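Local coordinates for protein ATP-dependent kinase YFH7 (Saccharomyces cerevisiae, PDB 2GA8) that acts as an ATP-dependent P-loop kinase that could be involved in assembly of the endoplasmic reticulum membrane, at residues P33-S38 / Y293-D298; Q157-D162 / R261-E266. All blocks are in the same frame, centred on the assembly; numbering follows the deposited sequence.

Contact 1: residues P33-S38 / Y293-D298; sequences PGSGKS and YKIDID. With SO4 (sulfate ion), chain G.
The flat groups here are peptide units: the one joining G36 to K37 carries the I295 CD1 methyl over one face, 3.7 Å from K37 N, and its N-H points to the sulfate, in a weak bond to O4. S35 O, which also touches this methyl, accepts a hydrogen bond from N352 ND2. I295 CG1 stands anti to the carbonyl carbon and the chain runs on extended (chi2 173°), which carries CD1 up to the loop; it also touches K37 CA and, at 3.9 Å, CB. Farther along, I297 CG2 meets S35 CB at 3.7 Å. No hydrogen bond joins the two segments; they meet through the side chains of I295 and I297.

The loop's other side cradles the anion. G34 N reaches sulfate O1 at 3.0 Å, and S38 N takes O2 at 3.1 Å with an N-H...O angle of 153°. G36 N divides its proton between O3, 2.9 Å away, and the longer O4. K37 runs its chain alongside the sulfate and bends at its last torsion (chi4 -66°), bringing NZ to O4 at 2.9 Å; NZ also holds G31 O. S35 OG bonds S32 O, with O4 near it as well. This is a Walker A nest of amides plus lysine, and the sulfate probably marks a phosphate site of ATP.

R309, on the helix 299-312 that D298 caps, adds NH1 to the sulfate. Strand 290-296 lies between strands 25-30 and 347-351, with I295 bonded through its backbone to V30, while K37 and S38 open helix 37-43; the contact thus joins the strand-loop-helix of the P-loop to the neighbouring strand of the parallel sheet.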
# COMPACT_ATOMS: atom_id res chain seq x y z
N PRO A 33 -13.08 -3.11 7.55
CA PRO A 33 -13.96 -2.76 6.43
C PRO A 33 -14.98 -1.68 6.81
O PRO A 33 -15.60 -1.74 7.87
CB PRO A 33 -14.63 -4.09 6.11
CG PRO A 33 -13.55 -5.09 6.42
CD PRO A 33 -13.02 -4.57 7.74
N GLY A 34 -15.12 -0.68 5.93
CA GLY A 34 -16.06 0.39 6.16
C GLY A 34 -15.63 1.43 7.18
O GLY A 34 -16.43 2.26 7.59
N SER A 35 -14.36 1.40 7.58
CA SER A 35 -13.85 2.35 8.56
C SER A 35 -13.57 3.71 7.95
O SER A 35 -13.40 4.70 8.67
CB SER A 35 -12.56 1.81 9.19
OG SER A 35 -11.58 1.61 8.17
N GLY A 36 -13.51 3.76 6.63
CA GLY A 36 -13.24 5.01 5.94
C GLY A 36 -11.77 5.23 5.64
O GLY A 36 -11.37 6.33 5.26
N LYS A 37 -10.96 4.19 5.80
CA LYS A 37 -9.53 4.33 5.55
C LYS A 37 -9.22 4.76 4.11
O LYS A 37 -8.31 5.55 3.88
CB LYS A 37 -8.79 3.03 5.89
CG LYS A 37 -9.26 1.80 5.14
CD LYS A 37 -8.48 0.58 5.60
CE LYS A 37 -8.98 -0.69 4.94
NZ LYS A 37 -10.37 -1.03 5.37
N SER A 38 -9.98 4.23 3.16
CA SER A 38 -9.77 4.58 1.76
C SER A 38 -9.95 6.08 1.53
O SER A 38 -9.08 6.75 0.96
CB SER A 38 -10.73 3.79 0.87
OG SER A 38 -10.62 4.20 -0.49
N TYR A 293 -1.39 5.28 11.96
CA TYR A 293 -2.74 5.59 12.41
C TYR A 293 -3.63 4.36 12.32
O TYR A 293 -3.56 3.59 11.36
CB TYR A 293 -3.36 6.70 11.56
CG TYR A 293 -2.59 7.99 11.62
CD1 TYR A 293 -2.64 8.81 12.75
CD2 TYR A 293 -1.77 8.38 10.56
CE1 TYR A 293 -1.90 9.98 12.82
CE2 TYR A 293 -1.02 9.55 10.63
CZ TYR A 293 -1.08 10.35 11.76
OH TYR A 293 -0.33 11.50 11.82
N LYS A 294 -4.47 4.18 13.34
CA LYS A 294 -5.38 3.06 13.36
C LYS A 294 -6.74 3.65 13.68
O LYS A 294 -6.90 4.36 14.67
CB LYS A 294 -4.94 2.04 14.42
CG LYS A 294 -5.58 0.67 14.29
CD LYS A 294 -6.99 0.67 14.82
CE LYS A 294 -7.63 -0.70 14.68
NZ LYS A 294 -9.00 -0.71 15.23
N ILE A 295 -7.72 3.37 12.83
CA ILE A 295 -9.06 3.90 13.01
C ILE A 295 -9.88 3.07 13.99
O ILE A 295 -9.94 1.85 13.88
CB ILE A 295 -9.83 3.94 11.66
CG1 ILE A 295 -9.05 4.79 10.65
CG2 ILE A 295 -11.23 4.52 11.88
CD1 ILE A 295 -9.65 4.75 9.25
N ASP A 296 -10.48 3.74 14.97
CA ASP A 296 -11.34 3.08 15.94
C ASP A 296 -12.74 3.40 15.43
O ASP A 296 -13.12 4.57 15.35
CB ASP A 296 -11.14 3.67 17.34
CG ASP A 296 -9.90 3.12 18.03
OD1 ASP A 296 -9.19 2.29 17.43
OD2 ASP A 296 -9.65 3.52 19.19
N ILE A 297 -13.49 2.37 15.07
CA ILE A 297 -14.82 2.56 14.50
C ILE A 297 -15.99 2.74 15.45
O ILE A 297 -15.93 2.38 16.62
CB ILE A 297 -15.19 1.38 13.56
CG1 ILE A 297 -15.38 0.11 14.38
CG2 ILE A 297 -14.10 1.18 12.52
CD1 ILE A 297 -15.90 -1.07 13.59
N ASP A 298 -17.05 3.32 14.89
CA ASP A 298 -18.32 3.51 15.58
C ASP A 298 -19.01 2.24 15.09
O ASP A 298 -19.35 2.14 13.91
CB ASP A 298 -19.03 4.75 15.04
CG ASP A 298 -20.44 4.90 15.57
OD1 ASP A 298 -21.23 3.94 15.46
OD2 ASP A 298 -20.77 5.99 16.10
S SO4 G . -12.97 1.35 3.99
O1 SO4 G . -13.48 0.03 3.56
O2 SO4 G . -12.05 1.87 2.97
O3 SO4 G . -14.11 2.27 4.19
O4 SO4 G . -12.26 1.19 5.28

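Contact 2: residues Q157-D162 / R261-E266; sequences QIVPMD and RIVILE
Strands 157-160 and 262-266 run parallel at 26°, tied by five backbone bonds that alternate from Q157 N to I262 O through I264 N to Q157 O, V159 N to I264 O (2.7 Å) and E266 N to V159 O, to M161 N on E266 O (3.0 Å). P160, which has no N-H, falls where the nitrogen faces away from the partner strand, so it breaks no rung. Water 1 bridges V159 O and E266 O.

On one sheet face V159 wedges between two partners: CG2 meets V263 CG1 at 3.6 Å, and CB lies beside L265 CG, both chains pointing the same way under helix 192-206. On the opposite face, I158 and I264 cross obliquely, CG2 of the former 4.1 Å from CB of the latter. At the strand's start, Q157 folds back so that OE1 accepts I158 N on a lone pair in its carbonyl plane (2.8 Å), while NE2 reaches C255 O.

E266 bends at its second torsion (chi2 98°), carrying its carboxylate across P160, where OE2 is 3.5 Å from CB. D162 OD2 lies 4.0 Å from E266 OE2, the two carboxylate planes 62° apart. Replacing E266 by alanine would remove the carboxylate, which is likely to uncover P160 CB and deprive the waters between the acids of one of their two carboxylates. These two waters lie at doubtfully short distances from OD2. The chemistry therefore changes along the strands, from an apolar core to a hydrated acidic pair at their C-terminal ends, where a P-loop fold commonly places its nucleotide site.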
# COMPACT_ATOMS: atom_id res chain seq x y z
N GLN A 157 1.38 10.18 -2.66
CA GLN A 157 0.70 9.12 -3.40
C GLN A 157 0.17 8.11 -2.39
O GLN A 157 0.70 8.00 -1.30
CB GLN A 157 1.68 8.43 -4.36
CG GLN A 157 1.09 7.29 -5.17
CD GLN A 157 -0.11 7.71 -6.01
OE1 GLN A 157 -1.19 7.98 -5.49
NE2 GLN A 157 0.09 7.77 -7.33
N ILE A 158 -0.90 7.41 -2.76
CA ILE A 158 -1.47 6.40 -1.87
C ILE A 158 -1.15 5.01 -2.40
O ILE A 158 -1.00 4.81 -3.61
CB ILE A 158 -3.01 6.52 -1.77
CG1 ILE A 158 -3.63 6.47 -3.16
CG2 ILE A 158 -3.39 7.83 -1.05
CD1 ILE A 158 -5.16 6.45 -3.15
N VAL A 159 -1.03 4.06 -1.48
CA VAL A 159 -0.78 2.68 -1.86
C VAL A 159 -1.86 1.85 -1.17
O VAL A 159 -1.77 1.57 0.02
CB VAL A 159 0.60 2.17 -1.39
CG1 VAL A 159 0.70 0.66 -1.62
CG2 VAL A 159 1.71 2.87 -2.16
N PRO A 160 -2.93 1.51 -1.90
CA PRO A 160 -3.98 0.71 -1.28
C PRO A 160 -3.49 -0.74 -1.24
O PRO A 160 -2.81 -1.20 -2.16
CB PRO A 160 -5.17 0.88 -2.23
CG PRO A 160 -4.88 2.21 -2.90
CD PRO A 160 -3.40 2.10 -3.16
N MET A 161 -3.85 -1.46 -0.18
CA MET A 161 -3.44 -2.85 -0.05
C MET A 161 -4.26 -3.73 -1.01
O MET A 161 -3.86 -4.84 -1.36
CB MET A 161 -3.66 -3.29 1.40
CG MET A 161 -2.94 -4.54 1.81
SD MET A 161 -3.33 -4.91 3.54
CE MET A 161 -4.72 -5.90 3.33
N ASP A 162 -5.41 -3.20 -1.43
CA ASP A 162 -6.33 -3.90 -2.33
C ASP A 162 -5.73 -4.50 -3.60
O ASP A 162 -6.17 -5.55 -4.06
CB ASP A 162 -7.47 -2.96 -2.72
CG ASP A 162 -8.25 -2.47 -1.53
OD1 ASP A 162 -9.10 -3.23 -1.01
OD2 ASP A 162 -8.01 -1.32 -1.11
N ARG A 261 7.31 12.04 -2.26
CA ARG A 261 8.09 12.14 -1.03
C ARG A 261 7.28 11.70 0.19
O ARG A 261 7.80 11.64 1.30
CB ARG A 261 8.58 13.58 -0.86
CG ARG A 261 9.34 14.12 -2.07
CD ARG A 261 10.64 13.35 -2.33
NE ARG A 261 11.71 13.74 -1.41
CZ ARG A 261 12.42 14.86 -1.52
NH1 ARG A 261 12.20 15.70 -2.52
NH2 ARG A 261 13.35 15.15 -0.61
N ILE A 262 6.01 11.41 -0.04
CA ILE A 262 5.10 10.96 1.01
C ILE A 262 4.28 9.81 0.43
O ILE A 262 3.64 9.97 -0.61
CB ILE A 262 4.15 12.10 1.45
CG1 ILE A 262 4.94 13.20 2.14
CG2 ILE A 262 3.06 11.56 2.37
CD1 ILE A 262 4.17 14.48 2.33
N VAL A 263 4.34 8.65 1.08
CA VAL A 263 3.60 7.49 0.62
C VAL A 263 2.62 7.11 1.72
O VAL A 263 3.01 6.85 2.86
CB VAL A 263 4.53 6.29 0.33
CG1 VAL A 263 3.71 5.08 -0.12
CG2 VAL A 263 5.53 6.66 -0.74
N ILE A 264 1.34 7.11 1.37
CA ILE A 264 0.29 6.79 2.32
C ILE A 264 -0.23 5.39 2.02
O ILE A 264 -0.89 5.18 1.01
CB ILE A 264 -0.86 7.81 2.22
CG1 ILE A 264 -0.33 9.22 2.52
CG2 ILE A 264 -1.98 7.44 3.19
CD1 ILE A 264 -1.22 10.34 1.99
N LEU A 265 0.09 4.44 2.88
CA LEU A 265 -0.34 3.06 2.70
C LEU A 265 -1.54 2.81 3.58
O LEU A 265 -1.49 3.06 4.78
CB LEU A 265 0.79 2.10 3.07
CG LEU A 265 2.09 2.28 2.27
CD1 LEU A 265 3.04 3.18 3.05
CD2 LEU A 265 2.73 0.93 2.03
N GLU A 266 -2.63 2.34 2.98
CA GLU A 266 -3.84 2.07 3.75
C GLU A 266 -4.28 0.64 3.50
O GLU A 266 -4.19 0.14 2.38
CB GLU A 266 -4.97 3.04 3.36
CG GLU A 266 -5.32 3.02 1.88
CD GLU A 266 -6.54 2.16 1.56
OE1 GLU A 266 -6.98 1.38 2.43
OE2 GLU A 266 -7.05 2.28 0.42
O HOH W 1 -1.31 -0.54 1.76
O HOH W 2 -6.64 -1.31 0.99
O HOH W 3 -8.86 0.93 -0.94

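Both contacts reach one five-stranded parallel sheet, ordered 156-160, 262-267, 25-30, 290-296, 347-351: strand 290-296 of contact 1 and strand 262-267 of contact 2 flank strand 25-30, which leads into the P-loop. Their centres are about 15 Å apart, and contact 2 is nested in sequence within the span that contact 1 closes. They meet directly through E266: its OE1 packs 3.6 Å from K37 CG, and OE2 lies 3.8 Å from S38 CA. At their nearest atoms, the E266 side chain and the sulfate are about 5 Å apart. Contact 1 thus supplies the amides and lysine around the anion, while contact 2 brings two acidic groups to the flank of the probable ATP pocket.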